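Local coordinates for protein sensor histidine kinase PdtaS (Mycobacterium tuberculosis, PDB 2YKF) that probably senses c-di-GMP that accumulates on nutrient deprivation and answers by autophosphorylating on a histidine, the fragment here being its GAF and PAS sensor region, at residues A[203-208]-A[220-224]; A[224-230]-A[252-256]; A[189-195]-A[212-217]. All blocks are in the same frame, centred on the assembly; numbering follows the deposited sequence.

Contact 1: residues A[203-208]-A[220-224]; sequences YHRMGL and ATRPL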
loop_
_atom_site.group_PDB
_atom_site.type_symbol
_atom_site.label_atom_id
_atom_site.label_comp_id
_atom_site.label_asym_id
_atom_site.label_seq_id
_atom_site.Cartn_x
_atom_site.Cartn_y
_atom_site.Cartn_z
ATOM N N TYR A 203 -5.977 16.404 3.956
ATOM C CA TYR A 203 -6.681 17.731 3.797
ATOM C C TYR A 203 -6.163 18.776 4.786
ATOM O O TYR A 203 -6.129 19.962 4.447
ATOM C CB TYR A 203 -8.220 17.587 3.934
ATOM C CG TYR A 203 -8.868 17.330 2.573
ATOM C CD1 TYR A 203 -8.783 16.057 1.938
ATOM C CD2 TYR A 203 -9.485 18.359 1.890
ATOM C CE1 TYR A 203 -9.320 15.842 0.651
ATOM C CE2 TYR A 203 -10.021 18.152 0.577
ATOM C CZ TYR A 203 -9.951 16.925 -0.012
ATOM O OH TYR A 203 -10.488 16.770 -1.274
ATOM N N HIS A 204 -5.785 18.373 6.007
ATOM C CA HIS A 204 -5.153 19.361 6.932
ATOM C C HIS A 204 -3.814 19.894 6.407
ATOM O O HIS A 204 -3.544 21.106 6.465
ATOM C CB HIS A 204 -4.901 18.758 8.343
ATOM C CG HIS A 204 -6.136 18.468 9.091
ATOM N ND1 HIS A 204 -6.199 17.503 10.069
ATOM C CD2 HIS A 204 -7.381 19.008 9.002
ATOM C CE1 HIS A 204 -7.437 17.435 10.533
ATOM N NE2 HIS A 204 -8.173 18.346 9.902
ATOM N N ARG A 205 -2.986 19.013 5.872
ATOM C CA ARG A 205 -1.702 19.463 5.325
ATOM C C ARG A 205 -1.989 20.411 4.182
ATOM O O ARG A 205 -1.205 21.335 3.944
ATOM C CB ARG A 205 -0.869 18.264 4.786
ATOM C CG ARG A 205 -0.357 17.290 5.879
ATOM C CD ARG A 205 0.316 18.180 7.097
ATOM N NE ARG A 205 -0.295 17.474 8.125
ATOM C CZ ARG A 205 -1.220 17.788 8.976
ATOM N NH1 ARG A 205 -1.491 19.001 9.523
ATOM N NH2 ARG A 205 -1.655 16.722 9.483
ATOM N N MET A 206 -3.081 20.133 3.422
ATOM C CA MET A 206 -3.467 20.986 2.278
ATOM C C MET A 206 -4.054 22.362 2.697
ATOM O O MET A 206 -4.306 23.217 1.840
ATOM C CB MET A 206 -4.509 20.268 1.416
ATOM C CG MET A 206 -4.028 19.136 0.493
ATOM S SD MET A 206 -5.483 18.091 0.051
ATOM C CE MET A 206 -5.858 18.974 -1.432
ATOM N N GLY A 207 -4.343 22.522 3.986
ATOM C CA GLY A 207 -4.855 23.769 4.552
ATOM C C GLY A 207 -6.279 23.713 5.068
ATOM O O GLY A 207 -6.832 24.734 5.386
ATOM N N LEU A 208 -6.928 22.552 5.075
ATOM C CA LEU A 208 -8.351 22.466 5.587
ATOM C C LEU A 208 -8.343 22.692 7.093
ATOM O O LEU A 208 -7.630 21.999 7.786
ATOM C CB LEU A 208 -8.985 21.100 5.297
ATOM C CG LEU A 208 -10.489 20.950 5.604
ATOM C CD1 LEU A 208 -11.279 21.861 4.687
ATOM C CD2 LEU A 208 -11.004 19.503 5.546
ATOM N N ALA A 220 -15.057 22.330 0.034
ATOM C CA ALA A 220 -13.913 22.168 0.917
ATOM C C ALA A 220 -12.586 22.180 0.140
ATOM O O ALA A 220 -11.557 22.653 0.646
ATOM C CB ALA A 220 -14.039 20.845 1.635
ATOM N N THR A 221 -12.587 21.627 -1.061
ATOM C CA THR A 221 -11.325 21.343 -1.760
ATOM C C THR A 221 -10.885 22.505 -2.642
ATOM O O THR A 221 -9.705 22.914 -2.632
ATOM C CB THR A 221 -11.450 20.062 -2.595
ATOM O OG1 THR A 221 -11.813 19.006 -1.708
ATOM C CG2 THR A 221 -10.099 19.690 -3.238
ATOM N N ARG A 222 -11.843 23.042 -3.415
ATOM C CA ARG A 222 -11.508 24.099 -4.368
ATOM C C ARG A 222 -10.633 25.238 -3.805
ATOM O O ARG A 222 -9.624 25.546 -4.426
ATOM C CB ARG A 222 -12.751 24.612 -5.116
ATOM C CG ARG A 222 -12.379 25.352 -6.393
ATOM C CD ARG A 222 -13.597 25.848 -7.138
ATOM N NE ARG A 222 -13.062 26.766 -8.140
ATOM C CZ ARG A 222 -13.374 26.739 -9.419
ATOM N NH1 ARG A 222 -14.283 25.871 -9.896
ATOM N NH2 ARG A 222 -12.793 27.603 -10.217
ATOM N N PRO A 223 -11.006 25.856 -2.659
ATOM C CA PRO A 223 -10.195 26.972 -2.162
ATOM C C PRO A 223 -8.753 26.568 -1.794
ATOM O O PRO A 223 -7.928 27.425 -1.668
ATOM C CB PRO A 223 -10.935 27.444 -0.891
ATOM C CG PRO A 223 -12.345 26.994 -1.059
ATOM C CD PRO A 223 -12.218 25.663 -1.857
ATOM N N LEU A 224 -8.434 25.275 -1.702
ATOM C CA LEU A 224 -7.114 24.885 -1.160
ATOM C C LEU A 224 -6.148 24.770 -2.253
ATOM O O LEU A 224 -4.949 24.938 -2.015
ATOM C CB LEU A 224 -7.161 23.529 -0.390
ATOM C CG LEU A 224 -8.183 23.501 0.767
ATOM C CD1 LEU A 224 -8.271 22.101 1.323
ATOM C CD2 LEU A 224 -7.844 24.514 1.862
HETATM O O HOH W 1 -4.271 25.748 0.927
#
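Tyr203 and Thr221 meet through their hydroxyls: Tyr203 OH donates to Thr221 OG1 over 2.6 Å, and OG1 lies at the edge of the phenol ring, near its plane. With OG1 turned beside its own backbone N (chi1 -58°), the threonine hydroxyl can take the tyrosine proton and also bond to Leu217 O one turn earlier in its helix, so a buried polar group is satisfied twice. The ring is further held by Met206, whose chain, CG beside the backbone N (chi1 -76°) and extended at chi2, sets SD over the ring centre, 4.2 Å above the plane, a Met-aromatic contact.

Leu224 supplies most of the apolar contact. Its CD1 reaches Tyr203 CD2 at 4.0 Å and also approaches Met206 CB and Leu208 CB, while CD2 packs 3.7 Å from Gly207 C. Gly207, with positive phi (113°), ends the helix in a Schellman motif, its bare backbone lying against the leucine. Leu208 swings CD1 to within 4.2 Å of Ala220 CB, a small residue that lets the chains come close. At the margin, one water donates to both Met206 O and Leu224 O.

The contact joins the C-terminal ends of helices 197-205 and 217-221 in the PAS-like domain, beside the sheet: Tyr203 rests on Ile280, and Met206 on Val260 and Ala255.

Contact 2: residues A[224-230]-A[252-256]; sequences LISDPFE and EVDAG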
loop_
_atom_site.group_PDB
_atom_site.type_symbol
_atom_site.label_atom_id
_atom_site.label_comp_id
_atom_site.label_asym_id
_atom_site.label_seq_id
_atom_site.Cartn_x
_atom_site.Cartn_y
_atom_site.Cartn_z
ATOM N N LEU A 224 -8.434 25.275 -1.702
ATOM C CA LEU A 224 -7.114 24.885 -1.160
ATOM C C LEU A 224 -6.148 24.770 -2.253
ATOM O O LEU A 224 -4.949 24.938 -2.015
ATOM C CB LEU A 224 -7.161 23.529 -0.390
ATOM C CG LEU A 224 -8.183 23.501 0.767
ATOM C CD1 LEU A 224 -8.271 22.101 1.323
ATOM C CD2 LEU A 224 -7.844 24.514 1.862
ATOM N N ILE A 225 -6.659 24.461 -3.459
ATOM C CA ILE A 225 -5.836 24.134 -4.610
ATOM C C ILE A 225 -5.095 25.362 -5.090
ATOM O O ILE A 225 -5.699 26.422 -5.255
ATOM C CB ILE A 225 -6.656 23.503 -5.731
ATOM C CG1 ILE A 225 -7.101 22.106 -5.283
ATOM C CG2 ILE A 225 -5.827 23.390 -7.075
ATOM C CD1 ILE A 225 -8.194 21.533 -6.176
ATOM N N SER A 226 -3.783 25.220 -5.260
ATOM C CA SER A 226 -2.885 26.386 -5.505
ATOM C C SER A 226 -3.066 26.995 -6.896
ATOM O O SER A 226 -3.155 28.218 -7.030
ATOM C CB SER A 226 -1.401 26.011 -5.307
ATOM O OG SER A 226 -1.152 25.571 -3.954
ATOM N N ASP A 227 -3.048 26.160 -7.927
ATOM C CA ASP A 227 -3.210 26.667 -9.284
ATOM C C ASP A 227 -4.704 26.861 -9.628
ATOM O O ASP A 227 -5.489 25.909 -9.555
ATOM C CB ASP A 227 -2.514 25.718 -10.259
ATOM C CG ASP A 227 -2.631 26.183 -11.739
ATOM O OD1 ASP A 227 -3.689 26.044 -12.346
ATOM O OD2 ASP A 227 -1.626 26.658 -12.277
ATOM N N PRO A 228 -5.101 28.092 -10.022
ATOM C CA PRO A 228 -6.549 28.321 -10.243
ATOM C C PRO A 228 -7.090 27.495 -11.447
ATOM O O PRO A 228 -8.280 27.183 -11.485
ATOM C CB PRO A 228 -6.645 29.851 -10.488
ATOM C CG PRO A 228 -5.311 30.225 -11.171
ATOM C CD PRO A 228 -4.260 29.219 -10.512
ATOM N N PHE A 229 -6.252 27.105 -12.407
ATOM C CA PHE A 229 -6.762 26.202 -13.476
ATOM C C PHE A 229 -7.059 24.773 -12.950
ATOM O O PHE A 229 -8.017 24.126 -13.352
ATOM C CB PHE A 229 -5.758 26.127 -14.648
ATOM C CG PHE A 229 -5.604 27.452 -15.409
ATOM C CD1 PHE A 229 -6.621 27.894 -16.262
ATOM C CD2 PHE A 229 -4.458 28.215 -15.284
ATOM C CE1 PHE A 229 -6.481 29.102 -16.984
ATOM C CE2 PHE A 229 -4.310 29.407 -16.006
ATOM C CZ PHE A 229 -5.340 29.854 -16.847
ATOM N N GLU A 230 -6.170 24.272 -12.105
ATOM C CA GLU A 230 -6.311 22.906 -11.573
ATOM C C GLU A 230 -7.536 22.943 -10.678
ATOM O O GLU A 230 -8.250 21.966 -10.597
ATOM C CB GLU A 230 -5.036 22.576 -10.723
ATOM C CG GLU A 230 -3.823 22.578 -11.583
ATOM C CD GLU A 230 -2.637 21.813 -11.030
ATOM O OE1 GLU A 230 -2.574 21.526 -9.798
ATOM O OE2 GLU A 230 -1.757 21.522 -11.865
ATOM N N GLU A 252 -2.614 14.619 -9.720
ATOM C CA GLU A 252 -1.713 15.148 -8.717
ATOM C C GLU A 252 -1.992 16.634 -8.561
ATOM O O GLU A 252 -2.061 17.392 -9.559
ATOM C CB GLU A 252 -0.285 14.885 -9.158
ATOM C CG GLU A 252 0.754 15.465 -8.251
ATOM C CD GLU A 252 2.187 15.281 -8.784
ATOM O OE1 GLU A 252 2.530 14.228 -9.361
ATOM O OE2 GLU A 252 2.975 16.192 -8.591
ATOM N N VAL A 253 -2.212 17.081 -7.325
ATOM C CA VAL A 253 -2.552 18.463 -7.130
ATOM C C VAL A 253 -1.662 19.062 -6.019
ATOM O O VAL A 253 -1.576 18.461 -4.968
ATOM C CB VAL A 253 -3.980 18.652 -6.572
ATOM C CG1 VAL A 253 -4.610 19.761 -7.257
ATOM C CG2 VAL A 253 -4.848 17.429 -6.700
ATOM N N ASP A 254 -1.183 20.296 -6.221
ATOM C CA ASP A 254 -0.574 21.124 -5.165
ATOM C C ASP A 254 -1.622 21.964 -4.451
ATOM O O ASP A 254 -2.442 22.586 -5.105
ATOM C CB ASP A 254 0.492 22.052 -5.779
ATOM C CG ASP A 254 1.763 21.303 -6.198
ATOM O OD1 ASP A 254 1.929 20.036 -6.009
ATOM O OD2 ASP A 254 2.619 21.992 -6.767
ATOM N N ALA A 255 -1.581 21.962 -3.119
ATOM C CA ALA A 255 -2.468 22.727 -2.303
ATOM C C ALA A 255 -1.764 23.076 -1.019
ATOM O O ALA A 255 -1.366 22.171 -0.232
ATOM C CB ALA A 255 -3.706 21.921 -1.970
ATOM N N GLY A 256 -1.649 24.367 -0.738
ATOM C CA GLY A 256 -1.229 24.760 0.625
ATOM C C GLY A 256 0.166 24.323 1.029
ATOM O O GLY A 256 0.423 24.047 2.233
HETATM O O HOH W 2 -2.312 23.341 -7.674
#
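Ile225 and Val253 make the compact side of this contact. Val253 CG1 is received by the isoleucine, lying 3.8 Å from Ile225 CG2 and close to CG1 and CD1 as well. With Ile225 CG1 beside the backbone N (chi1 -69°), CG2 falls anti to that N and faces Val253 CG1. Both residues are buried, and branched aliphatic chains suit the place: Val253 also packs on Val260 and Leu262 of the adjacent strand, Ile225 on Ala231 and Val234 of the following helix. Next to them the methyl CB of Ala255 comes within 3.3 Å of Leu224 O, a closeness that its small size permits. A firm backbone bond completes this part: Ser226 N donates to Asp254 O at 3.0 Å, with an almost straight N-H...O angle of 174°, although the donor is tilted from the carbonyl plane.

Toward solvent the fit is looser and more polar. The serine hydroxyl adds only weak bonds, giving one to Asp254 O and accepting another from Gly256 N. Glu230 passes Val253 in the opposite direction, its OE1 brushing Val253 CG1 at 3.7 Å, and makes its polar link through a water, which donates to Glu230 OE1 (2.8 Å) and Asp254 O (2.7 Å) while accepting from Asp227 N. Asp227 is the N-cap of helix 228-243: its OD1 takes Glu230 N at 3.1 Å, with a weaker bond from Phe229 N.

The carboxylates of Glu230 and Asp254 stay 6.0 Å apart between OE1 and OD2. That separation and their own partners, the water for Glu230 and Thr259 for Asp254 OD1, probably keep their repulsion modest, leaving the polar side of the joint to rest chiefly on main-chain atoms.

Contact 3: residues A[189-195]-A[212-217]; sequences DGVVSYA and LEGVNL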
loop_
_atom_site.group_PDB
_atom_site.type_symbol
_atom_site.label_atom_id
_atom_site.label_comp_id
_atom_site.label_asym_id
_atom_site.label_seq_id
_atom_site.Cartn_x
_atom_site.Cartn_y
_atom_site.Cartn_z
ATOM N N ASP A 189 -24.873 13.667 -3.912
ATOM C CA ASP A 189 -24.765 15.132 -4.044
ATOM C C ASP A 189 -23.339 15.647 -3.903
ATOM O O ASP A 189 -23.137 16.836 -3.880
ATOM C CB ASP A 189 -25.616 15.836 -2.984
ATOM C CG ASP A 189 -27.098 15.487 -3.100
ATOM O OD1 ASP A 189 -27.573 15.285 -4.256
ATOM O OD2 ASP A 189 -27.763 15.388 -2.035
ATOM N N GLY A 190 -22.361 14.760 -3.786
ATOM C CA GLY A 190 -20.969 15.213 -3.669
ATOM C C GLY A 190 -20.599 15.607 -2.248
ATOM O O GLY A 190 -19.553 16.231 -2.022
ATOM N N VAL A 191 -21.461 15.233 -1.291
ATOM C CA VAL A 191 -21.244 15.458 0.168
ATOM C C VAL A 191 -20.475 14.262 0.750
ATOM O O VAL A 191 -20.791 13.105 0.422
ATOM C CB VAL A 191 -22.618 15.664 0.945
ATOM C CG1 VAL A 191 -22.371 15.777 2.479
ATOM C CG2 VAL A 191 -23.367 16.906 0.361
ATOM N N VAL A 192 -19.446 14.550 1.537
ATOM C CA VAL A 192 -18.602 13.509 2.156
ATOM C C VAL A 192 -19.400 12.801 3.251
ATOM O O VAL A 192 -19.750 13.410 4.261
ATOM C CB VAL A 192 -17.327 14.152 2.784
ATOM C CG1 VAL A 192 -16.479 13.110 3.552
ATOM C CG2 VAL A 192 -16.483 14.891 1.738
ATOM N N SER A 193 -19.665 11.522 3.066
ATOM C CA SER A 193 -20.336 10.756 4.063
ATOM C C SER A 193 -19.357 10.055 4.971
ATOM O O SER A 193 -19.697 9.753 6.134
ATOM C CB SER A 193 -21.315 9.790 3.402
ATOM O OG SER A 193 -20.639 8.630 2.913
ATOM N N TYR A 194 -18.100 9.854 4.501
ATOM C CA TYR A 194 -17.042 9.294 5.395
ATOM C C TYR A 194 -15.707 9.705 4.838
ATOM O O TYR A 194 -15.527 9.654 3.597
ATOM C CB TYR A 194 -17.089 7.732 5.475
ATOM C CG TYR A 194 -15.928 7.193 6.287
ATOM C CD1 TYR A 194 -15.952 7.271 7.688
ATOM C CD2 TYR A 194 -14.750 6.744 5.656
ATOM C CE1 TYR A 194 -14.886 6.833 8.458
ATOM C CE2 TYR A 194 -13.680 6.307 6.396
ATOM C CZ TYR A 194 -13.745 6.353 7.787
ATOM O OH TYR A 194 -12.687 5.955 8.515
ATOM N N ALA A 195 -14.811 10.127 5.742
ATOM C CA ALA A 195 -13.388 10.420 5.408
ATOM C C ALA A 195 -12.481 9.758 6.448
ATOM O O ALA A 195 -12.672 9.924 7.682
ATOM C CB ALA A 195 -13.142 11.962 5.367
ATOM N N LEU A 212 -14.442 17.481 7.430
ATOM C CA LEU A 212 -14.691 17.090 6.044
ATOM C C LEU A 212 -16.044 16.448 5.904
ATOM O O LEU A 212 -16.770 16.737 4.987
ATOM C CB LEU A 212 -13.612 16.112 5.593
ATOM C CG LEU A 212 -13.247 15.977 4.132
ATOM C CD1 LEU A 212 -13.266 17.325 3.386
ATOM C CD2 LEU A 212 -11.849 15.272 4.104
ATOM N N GLU A 213 -16.356 15.533 6.810
ATOM C CA GLU A 213 -17.647 14.865 6.818
ATOM C C GLU A 213 -18.827 15.824 6.911
ATOM O O GLU A 213 -18.775 16.814 7.625
ATOM C CB GLU A 213 -17.708 13.832 7.940
ATOM C CG GLU A 213 -16.997 12.552 7.530
ATOM C CD GLU A 213 -16.761 11.551 8.675
ATOM O OE1 GLU A 213 -17.503 11.554 9.712
ATOM O OE2 GLU A 213 -15.827 10.747 8.502
ATOM N N GLY A 214 -19.854 15.533 6.124
ATOM C CA GLY A 214 -21.004 16.403 5.978
ATOM C C GLY A 214 -20.789 17.641 5.119
ATOM O O GLY A 214 -21.650 18.480 5.046
ATOM N N VAL A 215 -19.645 17.786 4.466
ATOM C CA VAL A 215 -19.411 19.011 3.668
ATOM C C VAL A 215 -19.333 18.587 2.212
ATOM O O VAL A 215 -18.912 17.488 1.919
ATOM C CB VAL A 215 -18.134 19.751 4.084
ATOM C CG1 VAL A 215 -17.975 21.044 3.291
ATOM C CG2 VAL A 215 -18.151 20.076 5.594
ATOM N N ASN A 216 -19.810 19.453 1.318
ATOM C CA ASN A 216 -19.625 19.265 -0.080
ATOM C C ASN A 216 -18.110 19.244 -0.382
ATOM O O ASN A 216 -17.387 20.141 0.016
ATOM C CB ASN A 216 -20.353 20.378 -0.869
ATOM C CG ASN A 216 -20.179 20.214 -2.339
ATOM O OD1 ASN A 216 -19.156 20.618 -2.878
ATOM N ND2 ASN A 216 -21.134 19.519 -2.998
ATOM N N LEU A 217 -17.652 18.171 -1.009
ATOM C CA LEU A 217 -16.202 17.948 -1.216
ATOM C C LEU A 217 -15.551 19.059 -2.034
ATOM O O LEU A 217 -14.563 19.687 -1.593
ATOM C CB LEU A 217 -15.944 16.582 -1.872
ATOM C CG LEU A 217 -14.425 16.349 -2.062
ATOM C CD1 LEU A 217 -13.710 16.053 -0.770
ATOM C CD2 LEU A 217 -14.228 15.246 -2.988
HETATM O O HOH W 3 -18.322 17.571 -4.186
#
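A type II turn from Leu212 to Val215 lies against the edge strand 192-195 of the PAS-like sheet, and Val191 bridges with Asn216 beside it. Three backbone bonds join the segments 189-195 and 212-217. Val192 N donates to Val215 O at 3.0 Å. Gly214 N returns a bond to Val192 O (2.8 Å), and Leu217 N reaches Gly190 O at 2.9 Å, nearly straight at 179°. Gly190 and Gly214 both have positive phi, which glycine adopts readily.

Val192 carries most of the apolar packing. Its CB sits 3.4 Å from Leu212 O, and its CG2, turned anti to the carbonyl carbon, meets both Leu217 CD1 (3.9 Å) and Leu212 CG. Ala195 continues this apolar patch, its CB 3.8 Å from Leu212 CD2; the small methyl lets the leucine branch approach closely. Val191 CG1 lies against the carbonyl group of Gly214, 3.6 Å from Gly214 C.

Glu213 adds a side-chain bond to the strand. CG leaves beside its backbone N (chi1 -80°) and the extended chain brings OE2 to Ala195 N at 3.0 Å, met on the anti side and somewhat out of the carboxylate plane. The carboxylate runs alongside the Tyr194 ring, pointing the same way with the planes 35° apart. The tyrosine itself packs on His143, Leu144 and Ala147 of helix 143-161.

Asn216 is the N-cap of helix 217-221: OD1 accepts from Asp219 N and, weakly, from a water that also donates to Gly190 O. Ser193 and Tyr194 both face Arg185, forming a classic beta bulge. The whole is consistent with a PAS fold, in which short helices following the second strand pack beside a five-stranded antiparallel sheet.

From the N terminus, contact 3 comes first: strand 192-195 leaves the sheet into helix 197-205, and the chain returns at 212-217 to close a loop around that helix. Contact 1 starts within this loop, at 203-208, but closes beyond it at 220-224, so contacts 3 and 1 cross. They also touch, Tyr203 packing on Leu212 and Leu217. Contact 2 follows in series, sharing Leu224 with contact 1; its loop carries helix 228-243 and closes on strand 250-255, where Met206 meets Ala255. Contacts 3 and 2 involve the two outermost strands of the PAS-like sheet, and contact 1 joins the short helices between them.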